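Local atomic coordinates of Alpha/beta hydrolase fold-3 domain-containing protein (Enterococcus faecalis, PDB entry 2QRU), a protein that is of uncharacterised function but has the alpha/beta hydrolase fold and is probably a hydrolase. Residues 14-19 and 41-46; 116-121 and 208-213; 189-192 and 196-199. All coordinates share one frame; numbering follows the deposited sequence.

In the fold
The three contacts lead from the buried interior of an alpha/beta hydrolase toward its periphery, and no two of them share a helix or strand. Contact 1 is buried: a lysine after strand 28-33 reaches strand 16-20 of the central sheet, and its chemistry is ionic and hydroxylic. Contact 2, partly buried, joins the end of helix 105-119 to the loop that enters strand 213-218 through an amide, a hydroxyl and a phenyl edge. Contact 3, also partly buried but farthest from the chain centre, holds no sheet strand; it folds one loop back on itself around an indole. It is nested within the chain between the segments of contact 2, yet their nearest atoms remain about 8 Å apart.

Contact 1. Residues 14-19 and 41-46; sequences GATVTI and GTKSDL. With EDO (1,2-ethanediol), chain G.
With CG lodged between its backbone N and carbonyl carbon (chi1 57°), K43 sends an otherwise extended chain to T16 and T18, and a bend at the last torsion (chi4 -58°) turns NZ toward T16. There NZ donates a hydrogen bond to T16 OG1 over 2.9 Å, the two side chains crossing at about a right angle. Two residues further along the strand, on the same side, T18 lies against the aliphatic part of the lysine: its OG1 is 3.2 Å from K43 CE and 3.4 Å from K43 CD. The strongest polar partners lie beyond the two segments: D65 forms a salt bridge with K43 NZ and a hydrogen bond with T16 OG1, while N8 bonds T18 OG1. The negative charge of D65 would be expected to stabilise the buried ammonium. A water adds a second link, donating to T18 OG1 at 2.9 Å and lying 2.8 Å from S44 OG. D45 OD2 accepts from O2 of an ethanediol, probably from the crystallisation liquor. S44 N donates to T42 OG1 over 3.0 Å, an ST turn at the start of the 3-10 segment 43-45 that joins K43 to the antiparallel edge region of an alpha/beta hydrolase sheet.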
loop_
_atom_site.group_PDB
_atom_site.type_symbol
_atom_site.label_atom_id
_atom_site.label_comp_id
_atom_site.label_asym_id
_atom_site.label_seq_id
_atom_site.Cartn_x
_atom_site.Cartn_y
_atom_site.Cartn_z
ATOM N N GLY A 14 -15.557 8.733 -7.694
ATOM C CA GLY A 14 -14.774 8.426 -8.893
ATOM C C GLY A 14 -13.731 7.330 -8.734
ATOM O O GLY A 14 -13.208 6.828 -9.741
ATOM N N ALA A 15 -13.417 6.953 -7.486
ATOM C CA ALA A 15 -12.553 5.814 -7.234
ATOM C C ALA A 15 -13.208 4.523 -7.709
ATOM O O ALA A 15 -14.409 4.340 -7.551
ATOM C CB ALA A 15 -12.226 5.685 -5.731
ATOM N N THR A 16 -12.406 3.638 -8.278
ATOM C CA THR A 16 -12.910 2.322 -8.624
ATOM C C THR A 16 -12.215 1.276 -7.763
ATOM O O THR A 16 -11.113 1.500 -7.245
ATOM C CB THR A 16 -12.734 1.985 -10.111
ATOM O OG1 THR A 16 -11.352 1.758 -10.392
ATOM C CG2 THR A 16 -13.262 3.099 -11.009
ATOM N N VAL A 17 -12.888 0.137 -7.631
ATOM C CA VAL A 17 -12.398 -1.006 -6.864
ATOM C C VAL A 17 -12.564 -2.241 -7.751
ATOM O O VAL A 17 -13.574 -2.359 -8.462
ATOM C CB VAL A 17 -13.168 -1.136 -5.534
ATOM C CG1 VAL A 17 -14.683 -1.256 -5.765
ATOM C CG2 VAL A 17 -12.610 -2.314 -4.669
ATOM N N THR A 18 -11.552 -3.108 -7.763
ATOM C CA THR A 18 -11.659 -4.428 -8.397
ATOM C C THR A 18 -11.980 -5.425 -7.284
ATOM O O THR A 18 -11.235 -5.517 -6.289
ATOM C CB THR A 18 -10.358 -4.834 -9.137
ATOM O OG1 THR A 18 -10.070 -3.895 -10.189
ATOM C CG2 THR A 18 -10.501 -6.227 -9.772
ATOM N N ILE A 19 -13.116 -6.106 -7.437
ATOM C CA ILE A 19 -13.628 -7.053 -6.425
ATOM C C ILE A 19 -13.321 -8.489 -6.858
ATOM O O ILE A 19 -13.622 -8.883 -7.992
ATOM C CB ILE A 19 -15.162 -6.868 -6.261
ATOM C CG1 ILE A 19 -15.484 -5.433 -5.870
ATOM C CG2 ILE A 19 -15.745 -7.841 -5.235
ATOM C CD1 ILE A 19 -16.892 -5.010 -6.145
ATOM N N GLY A 41 1.367 3.408 -10.791
ATOM C CA GLY A 41 0.893 2.065 -10.450
ATOM C C GLY A 41 -0.611 1.921 -10.432
ATOM O O GLY A 41 -1.351 2.866 -10.756
ATOM N N THR A 42 -1.061 0.734 -10.019
ATOM C CA THR A 42 -2.412 0.315 -10.273
ATOM C C THR A 42 -2.836 -0.783 -9.309
ATOM O O THR A 42 -2.024 -1.634 -8.948
ATOM C CB THR A 42 -2.514 -0.197 -11.744
ATOM O OG1 THR A 42 -3.810 -0.743 -11.984
ATOM C CG2 THR A 42 -1.463 -1.279 -12.022
ATOM N N LYS A 43 -4.097 -0.732 -8.885
ATOM C CA LYS A 43 -4.766 -1.837 -8.162
ATOM C C LYS A 43 -4.595 -3.166 -8.883
ATOM O O LYS A 43 -4.667 -4.226 -8.268
ATOM C CB LYS A 43 -6.258 -1.566 -7.957
ATOM C CG LYS A 43 -7.085 -1.309 -9.251
ATOM C CD LYS A 43 -8.558 -1.092 -8.924
ATOM C CE LYS A 43 -9.383 -0.777 -10.221
ATOM N NZ LYS A 43 -8.833 0.431 -10.914
ATOM N N SER A 44 -4.405 -3.105 -10.205
ATOM C CA SER A 44 -4.120 -4.287 -11.017
ATOM C C SER A 44 -2.752 -4.960 -10.778
ATOM O O SER A 44 -2.514 -6.022 -11.347
ATOM C CB SER A 44 -4.283 -3.928 -12.502
ATOM O OG SER A 44 -5.558 -3.350 -12.710
ATOM N N ASP A 45 -1.871 -4.381 -9.939
ATOM C CA ASP A 45 -0.562 -5.006 -9.670
ATOM C C ASP A 45 -0.686 -6.187 -8.708
ATOM O O ASP A 45 0.301 -6.860 -8.428
ATOM C CB ASP A 45 0.525 -4.014 -9.197
ATOM C CG ASP A 45 0.336 -3.547 -7.752
ATOM O OD1 ASP A 45 -0.462 -4.151 -6.995
ATOM O OD2 ASP A 45 1.039 -2.593 -7.354
ATOM N N LEU A 46 -1.895 -6.422 -8.200
ATOM C CA LEU A 46 -2.104 -7.449 -7.170
ATOM C C LEU A 46 -1.742 -8.820 -7.750
ATOM O O LEU A 46 -2.360 -9.271 -8.733
ATOM C CB LEU A 46 -3.547 -7.433 -6.702
ATOM C CG LEU A 46 -3.985 -8.575 -5.765
ATOM C CD1 LEU A 46 -3.174 -8.612 -4.451
ATOM C CD2 LEU A 46 -5.470 -8.455 -5.483
HETATM C C1 EDO G . 3.610 -1.931 -9.461
HETATM O O1 EDO G . 4.115 -2.185 -8.133
HETATM C C2 EDO G . 2.820 -0.615 -9.372
HETATM O O2 EDO G . 1.399 -0.750 -9.257
HETATM O O HOH W 1 -7.458 -4.728 -11.196
#

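Contact 2. Residues 116-121 and 208-213; sequences QLQTLN and KTFPPC
T209 and F210 receive Q118 from the last turn of helix 105-119, which closes in a Schellman motif with N121, at positive phi, as its C-prime residue. The contact therefore ties a helix end of the alpha/beta hydrolase fold to the loop between helix 204-208 and strand 213-218. T209 comes first along that loop. Its OG1 accepts a hydrogen bond from Q118 NE2 at 2.9 Å, with an N-H...O angle of 155°, and lies only 13° out of the amide plane, so the donor N-H is well directed. The same hydroxyl is hydrogen-bonded to T206 O, which links the glutamine to the end of the preceding helix. Q118 reaches this far because its chain is extended beyond CG. F210 follows, its ring turned in among side chains of helix 105-119, including L111 and T114, and meeting L127 of strand 127-130. Where the glutamine passes this phenyl group, amide and ring planes stand 75° apart, and Q118 OE1 lies at the ring edge, near its plane, 3.4 Å from F210 CE1. P211 continues the apolar course over T114 and L127, and at C213 the chain enters strand 213-218, with C213 N hydrogen-bonded to S239 OG.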
loop_
_atom_site.group_PDB
_atom_site.type_symbol
_atom_site.label_atom_id
_atom_site.label_comp_id
_atom_site.label_asym_id
_atom_site.label_seq_id
_atom_site.Cartn_x
_atom_site.Cartn_y
_atom_site.Cartn_z
ATOM N N GLN A 116 -6.864 6.926 10.855
ATOM C CA GLN A 116 -8.095 7.690 10.582
ATOM C C GLN A 116 -9.365 6.895 10.841
ATOM O O GLN A 116 -10.340 7.446 11.384
ATOM C CB GLN A 116 -8.088 8.240 9.165
ATOM C CG GLN A 116 -7.036 9.274 8.980
ATOM C CD GLN A 116 -7.084 10.335 10.093
ATOM O OE1 GLN A 116 -8.146 10.900 10.392
ATOM N NE2 GLN A 116 -5.929 10.601 10.709
ATOM N N LEU A 117 -9.358 5.624 10.449
ATOM C CA LEU A 117 -10.492 4.705 10.685
ATOM C C LEU A 117 -10.816 4.477 12.170
ATOM O O LEU A 117 -11.996 4.393 12.546
ATOM C CB LEU A 117 -10.316 3.378 9.954
ATOM C CG LEU A 117 -10.291 3.450 8.424
ATOM C CD1 LEU A 117 -10.213 2.035 7.837
ATOM C CD2 LEU A 117 -11.512 4.202 7.864
ATOM N N GLN A 118 -9.786 4.414 13.020
ATOM C CA GLN A 118 -10.021 4.367 14.470
ATOM C C GLN A 118 -10.935 5.486 14.938
ATOM O O GLN A 118 -11.760 5.281 15.831
ATOM C CB GLN A 118 -8.699 4.411 15.254
ATOM C CG GLN A 118 -7.922 3.115 15.179
ATOM C CD GLN A 118 -6.515 3.214 15.771
ATOM O OE1 GLN A 118 -5.758 4.111 15.442
ATOM N NE2 GLN A 118 -6.159 2.262 16.599
ATOM N N THR A 119 -10.818 6.672 14.338
ATOM C CA THR A 119 -11.611 7.819 14.755
ATOM C C THR A 119 -13.074 7.729 14.308
ATOM O O THR A 119 -13.957 8.385 14.869
ATOM C CB THR A 119 -11.036 9.171 14.245
ATOM O OG1 THR A 119 -11.362 9.345 12.860
ATOM C CG2 THR A 119 -9.527 9.245 14.448
ATOM N N LEU A 120 -13.307 6.923 13.288
ATOM C CA LEU A 120 -14.622 6.720 12.715
ATOM C C LEU A 120 -15.259 5.413 13.202
ATOM O O LEU A 120 -16.241 4.957 12.622
ATOM C CB LEU A 120 -14.501 6.695 11.194
ATOM C CG LEU A 120 -13.989 7.958 10.498
ATOM C CD1 LEU A 120 -13.619 7.613 9.059
ATOM C CD2 LEU A 120 -15.022 9.100 10.561
ATOM N N ASN A 121 -14.682 4.807 14.244
ATOM C CA ASN A 121 -15.134 3.498 14.757
ATOM C C ASN A 121 -15.134 2.361 13.737
ATOM O O ASN A 121 -16.076 1.561 13.690
ATOM C CB ASN A 121 -16.530 3.622 15.386
ATOM C CG ASN A 121 -16.489 4.246 16.746
ATOM O OD1 ASN A 121 -15.815 3.743 17.651
ATOM N ND2 ASN A 121 -17.211 5.348 16.913
ATOM N N LYS A 208 1.038 1.382 18.701
ATOM C CA LYS A 208 0.663 0.508 19.839
ATOM C C LYS A 208 -0.842 0.274 19.970
ATOM O O LYS A 208 -1.251 -0.686 20.610
ATOM C CB LYS A 208 1.255 1.040 21.154
ATOM C CG LYS A 208 2.744 0.803 21.195
ATOM C CD LYS A 208 3.367 1.361 22.478
ATOM C CE LYS A 208 4.869 1.133 22.413
ATOM N NZ LYS A 208 5.513 1.687 23.625
ATOM N N THR A 209 -1.644 1.165 19.387
ATOM C CA THR A 209 -3.105 1.035 19.369
ATOM C C THR A 209 -3.663 0.228 18.168
ATOM O O THR A 209 -4.891 -0.014 18.108
ATOM C CB THR A 209 -3.810 2.402 19.352
ATOM O OG1 THR A 209 -3.711 2.992 18.052
ATOM C CG2 THR A 209 -3.238 3.339 20.421
ATOM N N PHE A 210 -2.783 -0.184 17.254
ATOM C CA PHE A 210 -3.224 -0.801 16.000
ATOM C C PHE A 210 -3.569 -2.289 16.179
ATOM O O PHE A 210 -3.070 -2.947 17.125
ATOM C CB PHE A 210 -2.131 -0.635 14.900
ATOM C CG PHE A 210 -2.184 0.695 14.173
ATOM C CD1 PHE A 210 -2.882 1.788 14.704
ATOM C CD2 PHE A 210 -1.489 0.858 12.966
ATOM C CE1 PHE A 210 -2.894 3.034 14.013
ATOM C CE2 PHE A 210 -1.495 2.083 12.286
ATOM C CZ PHE A 210 -2.196 3.166 12.804
ATOM N N PRO A 211 -4.392 -2.832 15.262
ATOM C CA PRO A 211 -4.708 -4.259 15.275
ATOM C C PRO A 211 -3.523 -5.119 14.742
ATOM O O PRO A 211 -2.615 -4.575 14.107
ATOM C CB PRO A 211 -5.884 -4.375 14.290
ATOM C CG PRO A 211 -5.758 -3.250 13.360
ATOM C CD PRO A 211 -5.043 -2.128 14.131
ATOM N N PRO A 212 -3.578 -6.459 14.937
ATOM C CA PRO A 212 -2.431 -7.314 14.580
ATOM C C PRO A 212 -2.007 -7.204 13.150
ATOM O O PRO A 212 -2.845 -7.144 12.219
ATOM C CB PRO A 212 -2.919 -8.734 14.870
ATOM C CG PRO A 212 -3.909 -8.478 16.037
ATOM C CD PRO A 212 -4.644 -7.257 15.534
ATOM N N CYS A 213 -0.695 -7.198 12.969
ATOM C CA CYS A 213 -0.132 -7.001 11.661
ATOM C C CYS A 213 0.873 -8.119 11.307
ATOM O O CYS A 213 1.680 -8.560 12.197
ATOM C CB CYS A 213 0.543 -5.619 11.644
ATOM S SG CYS A 213 1.364 -5.293 10.038
#

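Contact 3. Residues 189-192 and 196-199; sequences YGLP and DWSA
L191 and P192 meet W197 in two different ways, the leucine over the indole face and the proline carbonyl at its edge, and together they make the tight side of this contact. Both segments belong to the loop between helix 185-189, which ends in a Schellman motif at G190, and helix 204-208, so the contact closes a short-range turn of that loop. L191 lies flat along one face, its side chain running at about a right angle to the direction of the tryptophan's. Its CD1 sits 3.5 Å from the centroid of the six-membered ring and only 2° off the ring normal, a nearly ideal CH-pi approach, while L191 CB lies 3.5 Å from W197 NE1. The extended leucine (chi2 -179°) thus spans both rings. At the edge, W197 NE1 donates to P192 O over 2.9 Å with an angle of 165°; the oxygen lies in the ring plane and is met on a lone pair. P192 CD approaches W197 CD1 obliquely from the leucine's side, at 3.5 Å.

The other side is looser and more polar. P192 CG touches D196 O at 3.5 Å, but D196 is exposed, and one carboxylate oxygen, OD1, is engaged within its own segment. S198 N to D196 OD1, 3.1 Å, makes an Asx turn; S198 OG donates to the same oxygen as well. Beyond the two segments, K140 makes a cation-pi contact with W197. Leucine on the face and a straight bond at the edge would be expected to limit tilt and in-plane rotation of the indole; its N-H is satisfied at the edge and one face is packed by leucine.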
loop_
_atom_site.group_PDB
_atom_site.type_symbol
_atom_site.label_atom_id
_atom_site.label_comp_id
_atom_site.label_asym_id
_atom_site.label_seq_id
_atom_site.Cartn_x
_atom_site.Cartn_y
_atom_site.Cartn_z
ATOM N N TYR A 189 5.277 15.395 -3.666
ATOM C CA TYR A 189 4.356 14.973 -2.602
ATOM C C TYR A 189 3.661 16.135 -1.864
ATOM O O TYR A 189 2.678 15.925 -1.154
ATOM C CB TYR A 189 5.137 14.184 -1.558
ATOM C CG TYR A 189 5.521 12.765 -1.914
ATOM C CD1 TYR A 189 4.843 12.033 -2.914
ATOM C CD2 TYR A 189 6.508 12.110 -1.144
ATOM C CE1 TYR A 189 5.187 10.693 -3.179
ATOM C CE2 TYR A 189 6.861 10.803 -1.401
ATOM C CZ TYR A 189 6.194 10.099 -2.426
ATOM O OH TYR A 189 6.544 8.809 -2.639
ATOM N N GLY A 190 4.170 17.355 -2.021
ATOM C CA GLY A 190 3.646 18.501 -1.246
ATOM C C GLY A 190 4.097 18.551 0.208
ATOM O O GLY A 190 3.451 19.207 1.058
ATOM N N LEU A 191 5.241 17.944 0.505
ATOM C CA LEU A 191 5.768 17.957 1.894
ATOM C C LEU A 191 6.344 19.338 2.266
ATOM O O LEU A 191 6.889 20.018 1.406
ATOM C CB LEU A 191 6.850 16.908 2.083
ATOM C CG LEU A 191 6.377 15.478 1.783
ATOM C CD1 LEU A 191 7.479 14.451 2.013
ATOM C CD2 LEU A 191 5.188 15.159 2.662
ATOM N N PRO A 192 6.202 19.745 3.536
ATOM C CA PRO A 192 6.730 21.047 3.996
ATOM C C PRO A 192 8.194 21.273 3.599
ATOM O O PRO A 192 9.059 20.412 3.817
ATOM C CB PRO A 192 6.606 20.947 5.525
ATOM C CG PRO A 192 5.403 20.047 5.715
ATOM C CD PRO A 192 5.523 19.012 4.623
ATOM N N ASP A 196 10.071 19.571 8.358
ATOM C CA ASP A 196 9.290 19.064 9.470
ATOM C C ASP A 196 8.091 18.307 8.915
ATOM O O ASP A 196 7.061 18.899 8.536
ATOM C CB ASP A 196 8.853 20.196 10.428
ATOM C CG ASP A 196 7.988 19.682 11.576
ATOM O OD1 ASP A 196 7.702 18.466 11.622
ATOM O OD2 ASP A 196 7.561 20.492 12.428
ATOM N N TRP A 197 8.249 16.984 8.823
ATOM C CA TRP A 197 7.208 16.124 8.241
ATOM C C TRP A 197 6.513 15.304 9.308
ATOM O O TRP A 197 5.992 14.207 9.044
ATOM C CB TRP A 197 7.799 15.221 7.153
ATOM C CG TRP A 197 8.479 15.971 6.054
ATOM C CD1 TRP A 197 8.328 17.305 5.731
ATOM C CD2 TRP A 197 9.381 15.427 5.089
ATOM N NE1 TRP A 197 9.117 17.624 4.661
ATOM C CE2 TRP A 197 9.766 16.492 4.235
ATOM C CE3 TRP A 197 9.898 14.138 4.856
ATOM C CZ2 TRP A 197 10.647 16.311 3.168
ATOM C CZ3 TRP A 197 10.788 13.960 3.808
ATOM C CH2 TRP A 197 11.139 15.039 2.960
ATOM N N SER A 198 6.496 15.844 10.526
ATOM C CA SER A 198 5.923 15.138 11.655
ATOM C C SER A 198 4.454 14.798 11.407
ATOM O O SER A 198 3.988 13.766 11.872
ATOM C CB SER A 198 6.089 15.947 12.952
ATOM O OG SER A 198 5.583 17.236 12.748
ATOM N N ALA A 199 3.717 15.638 10.670
ATOM C CA ALA A 199 2.287 15.338 10.431
ATOM C C ALA A 199 2.103 14.065 9.606
ATOM O O ALA A 199 1.031 13.463 9.617
ATOM C CB ALA A 199 1.576 16.497 9.745
#